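Local coordinates for protein Phospholipase/Carboxylesterase (Dyadobacter fermentans, PDB 4H0C) that probably hydrolyses carboxylic esters, perhaps including palmitoyl groups carried on proteins, as a member of the alpha/beta-hydrolase superfamily, at residues T118-R123 with I142-G147; F149-V154 with D179-V184. All coordinates share one frame; numbering follows the deposited sequence.

Contact 1: T118-R123 with I142-G147; sequences TTRNAR and IGNYKG
The CG2 methyl of Thr-119 lies over one face of the Tyr-145 ring, 3.9 Å from the ring centroid, a CH-pi contact at the tightly packed side of this pairing. A first torsion of -51° puts that methyl anti to the backbone N and leaves OG1 beside it, where the hydroxyl bonds to Leu-115 O, so threonine can serve the ring and its own helix at once. Arg-120 N meets the ring at its edge. Leu-135 and Ile-176 also touch the ring, while Tyr-145 OH bonds to Glu-116, whose other carboxylate oxygen forms a salt bridge with Arg-120 NE.

The two segments join the C-terminal end of helix 109-120, in an alpha/beta-hydrolase fold, to the connection between strands 127-131 and 153-160. Backbone groups bind them: Ala-122 N donates to Lys-146 O over 3.0 Å, whereas the bond from Lys-146 N to Thr-119 O is weak at 3.3 Å. Gly-147 brings its CA to 3.3 Å from Ala-122 O, a place where any CB would collide with that oxygen.

Toward solvent the fit is looser. Arg-120 and Asn-144 run side by side in the same direction, with Asn-144 ND2 3.5 Å from Arg-120 NH2, above the guanidinium plane near its rim and not hydrogen-bonded to it; the two planes are 34° apart. A water completes this side, donating to Arg-120 O at 2.7 Å and to Asn-144 O at 2.8 Å, while the long chain of Lys-146, bent at its second torsion, leads away from segment 118-123.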
ATOM      1  N   THR A 118      -1.220  -5.666   3.878  1.00 11.71           N
ATOM      2  CA  THR A 118      -0.009  -6.446   4.102  1.00 10.33           C
ATOM      3  C   THR A 118       0.127  -6.867   5.568  1.00 11.52           C
ATOM      4  O   THR A 118       0.686  -7.895   5.831  1.00 14.49           O
ATOM      5  CB  THR A 118       1.262  -5.755   3.603  1.00 10.83           C
ATOM      6  OG1 THR A 118       1.343  -4.464   4.190  1.00 11.96           O
ATOM      7  CG2 THR A 118       1.222  -5.612   2.071  1.00 11.90           C
ATOM      8  N   THR A 119      -0.382  -6.057   6.498  1.00 12.27           N
ATOM      9  CA  THR A 119      -0.276  -6.331   7.933  1.00 11.51           C
ATOM     10  C   THR A 119      -1.351  -7.346   8.392  1.00 12.71           C
ATOM     11  O   THR A 119      -1.131  -8.150   9.320  1.00 13.69           O
ATOM     12  CB  THR A 119      -0.258  -5.009   8.715  1.00 13.72           C
ATOM     13  OG1 THR A 119       0.749  -4.163   8.129  1.00 15.85           O
ATOM     14  CG2 THR A 119       0.124  -5.231  10.190  1.00 16.92           C
ATOM     15  N   ARG A 120      -2.491  -7.367   7.705  1.00 11.98           N
ATOM     16  CA  ARG A 120      -3.463  -8.456   7.948  1.00 13.42           C
ATOM     17  C   ARG A 120      -2.983  -9.778   7.375  1.00 14.26           C
ATOM     18  O   ARG A 120      -3.491 -10.844   7.760  1.00 15.65           O
ATOM     19  CB  ARG A 120      -4.821  -8.088   7.334  1.00 11.73           C
ATOM     20  CG  ARG A 120      -5.549  -6.992   8.105  1.00 11.39           C
ATOM     21  CD  ARG A 120      -6.957  -6.839   7.574  1.00 13.77           C
ATOM     22  NE  ARG A 120      -7.637  -5.705   8.185  1.00 15.34           N
ATOM     23  CZ  ARG A 120      -8.951  -5.638   8.388  1.00 15.33           C
ATOM     24  NH1 ARG A 120      -9.731  -6.679   8.087  1.00 19.91           N
ATOM     25  NH2 ARG A 120      -9.473  -4.550   8.923  1.00 18.24           N
ATOM     26  N   ASN A 121      -2.025  -9.707   6.441  1.00 12.81           N
ATOM     27  CA  ASN A 121      -1.575 -10.868   5.671  1.00 12.97           C
ATOM     28  C   ASN A 121      -0.067 -10.903   5.604  1.00 11.74           C
ATOM     29  O   ASN A 121       0.503 -10.958   4.518  1.00 14.61           O
ATOM     30  CB  ASN A 121      -2.166 -10.814   4.253  1.00 13.73           C
ATOM     31  CG  ASN A 121      -3.681 -10.866   4.268  1.00 14.08           C
ATOM     32  OD1 ASN A 121      -4.269 -11.939   4.450  1.00 16.96           O
ATOM     33  ND2 ASN A 121      -4.325  -9.718   4.092  1.00 15.53           N
ATOM     34  N   ALA A 122       0.578 -10.778   6.765  1.00 12.97           N
ATOM     35  CA  ALA A 122       2.041 -10.595   6.808  1.00 11.84           C
ATOM     36  C   ALA A 122       2.740 -11.889   6.450  1.00 14.05           C
ATOM     37  O   ALA A 122       2.377 -12.942   6.939  1.00 16.67           O
ATOM     38  CB  ALA A 122       2.501 -10.077   8.164  1.00 12.41           C
ATOM     39  N   ARG A 123       3.685 -11.786   5.536  1.00 13.70           N
ATOM     40  CA  ARG A 123       4.563 -12.878   5.164  1.00 16.06           C
ATOM     41  C   ARG A 123       5.767 -12.251   4.515  1.00 13.39           C
ATOM     42  O   ARG A 123       5.876 -11.045   4.498  1.00 13.70           O
ATOM     43  CB  ARG A 123       3.884 -13.878   4.233  1.00 19.90           C
ATOM     44  CG  ARG A 123       3.084 -13.269   3.113  1.00 20.18           C
ATOM     45  CD  ARG A 123       2.359 -14.410   2.439  1.00 31.03           C
ATOM     46  NE  ARG A 123       1.396 -14.022   1.434  1.00 35.48           N
ATOM     47  CZ  ARG A 123       1.082 -14.800   0.396  1.00 33.90           C
ATOM     48  NH1 ARG A 123       1.695 -15.977   0.231  1.00 31.87           N
ATOM     49  NH2 ARG A 123       0.175 -14.391  -0.481  1.00 31.61           N
ATOM     50  N   ILE A 142      -5.617  -4.715  16.817  1.00 17.13           N
ATOM     51  CA  ILE A 142      -4.426  -5.556  16.646  1.00 19.93           C
ATOM     52  C   ILE A 142      -4.804  -6.989  16.303  1.00 18.96           C
ATOM     53  O   ILE A 142      -4.009  -7.723  15.671  1.00 18.98           O
ATOM     54  CB  ILE A 142      -3.500  -5.544  17.906  1.00 24.89           C
ATOM     55  CG1 ILE A 142      -3.236  -4.121  18.373  1.00 29.88           C
ATOM     56  CG2 ILE A 142      -2.176  -6.267  17.640  1.00 29.91           C
ATOM     57  CD1 ILE A 142      -2.557  -3.258  17.341  1.00 29.42           C
ATOM     58  N   GLY A 143      -6.007  -7.400  16.716  1.00 18.32           N
ATOM     59  CA  GLY A 143      -6.443  -8.766  16.486  1.00 20.39           C
ATOM     60  C   GLY A 143      -6.599  -9.142  15.027  1.00 18.21           C
ATOM     61  O   GLY A 143      -6.653 -10.343  14.707  1.00 18.71           O
ATOM     62  N   ASN A 144      -6.665  -8.132  14.146  1.00 17.82           N
ATOM     63  CA  ASN A 144      -6.711  -8.337  12.694  1.00 16.36           C
ATOM     64  C   ASN A 144      -5.362  -8.618  12.039  1.00 16.96           C
ATOM     65  O   ASN A 144      -5.309  -9.054  10.872  1.00 16.40           O
ATOM     66  CB  ASN A 144      -7.346  -7.128  12.011  1.00 18.96           C
ATOM     67  CG  ASN A 144      -8.822  -6.986  12.334  1.00 21.18           C
ATOM     68  OD1 ASN A 144      -9.512  -7.956  12.704  1.00 24.64           O
ATOM     69  ND2 ASN A 144      -9.319  -5.787  12.195  1.00 22.42           N
ATOM     70  N   TYR A 145      -4.280  -8.386  12.784  1.00 15.91           N
ATOM     71  CA  TYR A 145      -2.953  -8.429  12.198  1.00 13.46           C
ATOM     72  C   TYR A 145      -2.298  -9.758  12.476  1.00 14.97           C
ATOM     73  O   TYR A 145      -2.119 -10.141  13.644  1.00 17.70           O
ATOM     74  CB  TYR A 145      -2.106  -7.259  12.682  1.00 14.16           C
ATOM     75  CG  TYR A 145      -2.703  -5.917  12.336  1.00 12.40           C
ATOM     76  CD1 TYR A 145      -3.286  -5.693  11.073  1.00 15.97           C
ATOM     77  CD2 TYR A 145      -2.742  -4.873  13.284  1.00 15.18           C
ATOM     78  CE1 TYR A 145      -3.861  -4.472  10.754  1.00 15.21           C
ATOM     79  CE2 TYR A 145      -3.295  -3.647  12.959  1.00 15.42           C
ATOM     80  CZ  TYR A 145      -3.858  -3.451  11.704  1.00 16.55           C
ATOM     81  OH  TYR A 145      -4.406  -2.225  11.419  1.00 18.29           O
ATOM     82  N   LYS A 146      -2.003 -10.488  11.405  1.00 13.26           N
ATOM     83  CA  LYS A 146      -1.492 -11.856  11.535  1.00 14.39           C
ATOM     84  C   LYS A 146      -0.358 -12.101  10.568  1.00 13.36           C
ATOM     85  O   LYS A 146      -0.338 -11.543   9.469  1.00 14.98           O
ATOM     86  CB  LYS A 146      -2.585 -12.923  11.293  1.00 13.83           C
ATOM     87  CG  LYS A 146      -3.813 -12.802  12.173  1.00 15.71           C
ATOM     88  CD  LYS A 146      -3.556 -13.339  13.564  1.00 20.35           C
ATOM     89  CE  LYS A 146      -4.818 -13.223  14.405  1.00 23.55           C
ATOM     90  NZ  LYS A 146      -4.509 -13.640  15.789  1.00 28.24           N
ATOM     91  N   GLY A 147       0.576 -12.955  10.973  1.00 13.63           N
ATOM     92  CA  GLY A 147       1.664 -13.337  10.103  1.00 11.59           C
ATOM     93  C   GLY A 147       3.012 -12.878  10.629  1.00 12.42           C
ATOM     94  O   GLY A 147       3.128 -12.405  11.765  1.00 14.77           O
TER
HETATM   95  O   HOH W   1      -5.728 -11.299   9.192  1.00 27.44           O

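Contact 2: F149-V154 with D179-V184; sequences FKQTPV and DMNAAV
The Phe-149 ring is approached obliquely by Met-180 O and by the methyl of Ala-182, whose CB is 3.8 Å from Phe-149 CD2; Met-180 CB, of a selenomethionine, adds apolar contact at the same ring carbon. Asn-181 ND2 comes near the CG methylene of Gln-151, with the two amide planes almost perpendicular, 86° apart; the same ND2 is bonded to Asp-148 OD1. Were Phe-149 replaced by an alanine, the methyl of Ala-182 and CB of Met-180 would probably lose their aromatic neighbour and a gap would open beside them.

Two turns meet here. Residues 149-152 form a type I' beta turn in which Phe-149 O is gripped twice, by Thr-152 N and, on a lone pair, by Thr-152 OG1 at 2.7 Å; the short threonine hydroxyl is well placed to add the second bond. Across from it, Asn-181 takes positive phi, which asparagine tolerates well, as the C-prime residue of a Schellman motif. Two carbonyls beyond the helix accept from the turn: Phe-149 N reaches Met-180 O over 2.8 Å, and Gln-151 N reaches Asn-181 O at 2.9 Å.

Parallel strand pairing follows. Ala-183 N donates to Thr-152 O at 2.8 Å and Val-154 N to Ala-183 O at 2.9 Å, bracketing Pro-153, whose missing N-H costs this pairing nothing. With chi1 at 178°, Val-154 sets CG2 beside its own N, 3.7 Å from Ala-182 CB.

In this beta-alpha-beta unit, Val-154 and Val-184 share one sheet face, Val-184 lying against Val-174 and Leu-177 of helix 167-179, while Pro-153 and Ala-183 share the other; Phe-149 packs against Ile-128 of strand 127-131 and Thr-119 of helix 109-120.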
ATOM      1  N   PHE A 149       6.565 -10.838   8.903  1.00 11.72           N
ATOM      2  CA  PHE A 149       7.130 -10.283   7.680  1.00 11.72           C
ATOM      3  C   PHE A 149       8.479 -10.900   7.233  1.00 11.88           C
ATOM      4  O   PHE A 149       8.924 -10.672   6.101  1.00 12.53           O
ATOM      5  CB  PHE A 149       7.237  -8.762   7.781  1.00 13.16           C
ATOM      6  CG  PHE A 149       5.929  -8.054   7.601  1.00 13.15           C
ATOM      7  CD1 PHE A 149       5.326  -7.971   6.345  1.00 13.04           C
ATOM      8  CD2 PHE A 149       5.317  -7.427   8.677  1.00 13.37           C
ATOM      9  CE1 PHE A 149       4.138  -7.268   6.174  1.00 13.73           C
ATOM     10  CE2 PHE A 149       4.121  -6.730   8.525  1.00 12.65           C
ATOM     11  CZ  PHE A 149       3.527  -6.644   7.273  1.00 13.79           C
ATOM     12  N   LYS A 150       9.109 -11.673   8.112  0.50 11.97           N
ATOM     13  CA  LYS A 150      10.375 -12.332   7.792  0.50 12.62           C
ATOM     14  C   LYS A 150      11.377 -11.315   7.234  0.50 12.55           C
ATOM     15  O   LYS A 150      12.083 -11.592   6.265  0.50 14.44           O
ATOM     16  CB  LYS A 150      10.151 -13.481   6.792  0.50 12.62           C
ATOM     17  CG  LYS A 150       9.110 -14.518   7.220  0.50 14.80           C
ATOM     18  CD  LYS A 150       9.686 -15.508   8.224  0.50 15.77           C
ATOM     19  CE  LYS A 150       9.009 -16.883   8.127  0.50 17.06           C
ATOM     20  NZ  LYS A 150       7.594 -16.897   8.586  0.50 15.41           N
ATOM     21  N   GLN A 151      11.410 -10.126   7.837  1.00 12.35           N
ATOM     22  CA  GLN A 151      12.396  -9.092   7.509  1.00 12.52           C
ATOM     23  C   GLN A 151      12.075  -8.346   6.208  1.00 12.76           C
ATOM     24  O   GLN A 151      12.940  -7.622   5.695  1.00 13.72           O
ATOM     25  CB  GLN A 151      13.854  -9.641   7.495  1.00 12.80           C
ATOM     26  CG  GLN A 151      14.172 -10.436   8.747  1.00 12.61           C
ATOM     27  CD  GLN A 151      15.606 -10.874   8.856  1.00 11.74           C
ATOM     28  OE1 GLN A 151      16.452 -10.579   7.991  1.00 17.01           O
ATOM     29  NE2 GLN A 151      15.905 -11.555   9.946  1.00 15.93           N
ATOM     30  N   THR A 152      10.839  -8.467   5.702  1.00 12.48           N
ATOM     31  CA  THR A 152      10.403  -7.654   4.534  1.00 12.30           C
ATOM     32  C   THR A 152      10.776  -6.178   4.733  1.00 12.21           C
ATOM     33  O   THR A 152      10.384  -5.568   5.745  1.00 14.04           O
ATOM     34  CB  THR A 152       8.866  -7.696   4.324  1.00 12.48           C
ATOM     35  OG1 THR A 152       8.435  -9.024   4.042  1.00 15.17           O
ATOM     36  CG2 THR A 152       8.450  -6.784   3.175  1.00 13.36           C
ATOM     37  N   PRO A 153      11.491  -5.588   3.758  1.00 11.89           N
ATOM     38  CA  PRO A 153      11.796  -4.161   3.869  1.00 12.34           C
ATOM     39  C   PRO A 153      10.522  -3.342   3.657  1.00 12.45           C
ATOM     40  O   PRO A 153       9.791  -3.594   2.704  1.00 13.97           O
ATOM     41  CB  PRO A 153      12.813  -3.910   2.737  1.00 13.02           C
ATOM     42  CG  PRO A 153      13.309  -5.273   2.334  1.00 14.97           C
ATOM     43  CD  PRO A 153      12.244  -6.265   2.685  1.00 12.79           C
ATOM     44  N   VAL A 154      10.270  -2.375   4.544  1.00 12.42           N
ATOM     45  CA  VAL A 154       9.096  -1.513   4.478  1.00 14.46           C
ATOM     46  C   VAL A 154       9.559  -0.071   4.597  1.00 14.18           C
ATOM     47  O   VAL A 154      10.357   0.254   5.474  1.00 16.61           O
ATOM     48  CB  VAL A 154       8.084  -1.803   5.624  1.00 12.96           C
ATOM     49  CG1 VAL A 154       6.883  -0.865   5.566  1.00 14.58           C
ATOM     50  CG2 VAL A 154       7.624  -3.257   5.603  1.00 15.46           C
ATOM     51  N   ASP A 179       7.082  -5.031  15.441  1.00 16.46           N
ATOM     52  CA  ASP A 179       6.664  -6.209  16.224  1.00 16.37           C
ATOM     53  C   ASP A 179       6.398  -7.449  15.377  1.00 16.42           C
ATOM     54  O   ASP A 179       6.641  -8.579  15.820  1.00 20.20           O
ATOM     55  CB  ASP A 179       5.466  -5.870  17.124  1.00 19.53           C
ATOM     56  CG  ASP A 179       5.881  -5.108  18.378  1.00 29.71           C
ATOM     57  OD1 ASP A 179       7.106  -5.043  18.691  1.00 32.15           O
ATOM     58  OD2 ASP A 179       4.980  -4.568  19.051  1.00 39.29           O
HETATM   59  N   MSE A 180       5.935  -7.236  14.146  1.00 13.28           N
HETATM   60  CA  MSE A 180       5.658  -8.334  13.229  1.00 15.99           C
HETATM   61  C   MSE A 180       6.835  -8.648  12.326  1.00 13.10           C
HETATM   62  O   MSE A 180       6.695  -9.362  11.328  1.00 13.87           O
HETATM   63  CB  MSE A 180       4.395  -8.042  12.449  1.00 18.25           C
HETATM   64  CG  MSE A 180       3.192  -7.932  13.381  1.00 20.20           C
HETATM   65 SE   MSE A 180       1.679  -7.509  12.359  0.75 19.80          SE
HETATM   66  CE  MSE A 180       1.512  -9.243  11.434  1.00 17.50           C
ATOM     67  N   ASN A 181       8.008  -8.128  12.706  1.00 13.49           N
ATOM     68  CA  ASN A 181       9.277  -8.517  12.087  1.00 11.80           C
ATOM     69  C   ASN A 181       9.497  -7.954  10.683  1.00 12.57           C
ATOM     70  O   ASN A 181      10.273  -8.511   9.913  1.00 12.23           O
ATOM     71  CB  ASN A 181       9.499 -10.052  12.114  1.00 13.82           C
ATOM     72  CG  ASN A 181      10.965 -10.453  11.875  1.00 12.24           C
ATOM     73  OD1 ASN A 181      11.915  -9.711  12.223  1.00 13.37           O
ATOM     74  ND2 ASN A 181      11.156 -11.630  11.296  1.00 11.56           N
ATOM     75  N   ALA A 182       8.861  -6.833  10.354  1.00 12.52           N
ATOM     76  CA  ALA A 182       9.279  -6.091   9.164  1.00 11.97           C
ATOM     77  C   ALA A 182      10.633  -5.424   9.432  1.00 11.48           C
ATOM     78  O   ALA A 182      10.977  -5.139  10.593  1.00 14.38           O
ATOM     79  CB  ALA A 182       8.229  -5.048   8.800  1.00 13.72           C
ATOM     80  N   ALA A 183      11.392  -5.166   8.366  1.00 11.67           N
ATOM     81  CA  ALA A 183      12.594  -4.289   8.445  1.00 12.01           C
ATOM     82  C   ALA A 183      12.148  -2.872   8.054  1.00 13.05           C
ATOM     83  O   ALA A 183      12.059  -2.543   6.872  1.00 14.68           O
ATOM     84  CB  ALA A 183      13.717  -4.820   7.537  1.00 13.62           C
ATOM     85  N   VAL A 184      11.833  -2.043   9.046  1.00 14.10           N
ATOM     86  CA  VAL A 184      11.128  -0.786   8.794  1.00 14.15           C
ATOM     87  C   VAL A 184      12.020   0.450   8.698  1.00 16.33           C
ATOM     88  O   VAL A 184      12.835   0.703   9.581  1.00 21.88           O
ATOM     89  CB  VAL A 184      10.025  -0.523   9.841  1.00 15.93           C
ATOM     90  CG1 VAL A 184       9.236   0.741   9.493  1.00 17.86           C
ATOM     91  CG2 VAL A 184       9.091  -1.719   9.892  1.00 16.43           C
TER

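Both segments of contact 1 precede those of contact 2 in the sequence, yet their centres are about 12 Å apart and they touch directly. Selenomethionine Met-180 joins them, its SE 3.5 Å from Thr-119 CG2 and its CE 3.5 Å from Ala-122 CB, while Phe-149 CZ comes to 3.4 Å from Thr-118 O. Helix 109-120 follows a likely nucleophile elbow at Ser-108, and segment 118-123 of contact 1 lies at the opposite end of that helix from Ser-108. Strands 153-160 and 183-190 begin at contact 2 and lead toward Asp-162 and His-194, which probably complete the catalytic triad. The Pro-153 side chain is about 7 Å from the sodium ion bound by Ile-208 and Lys-210.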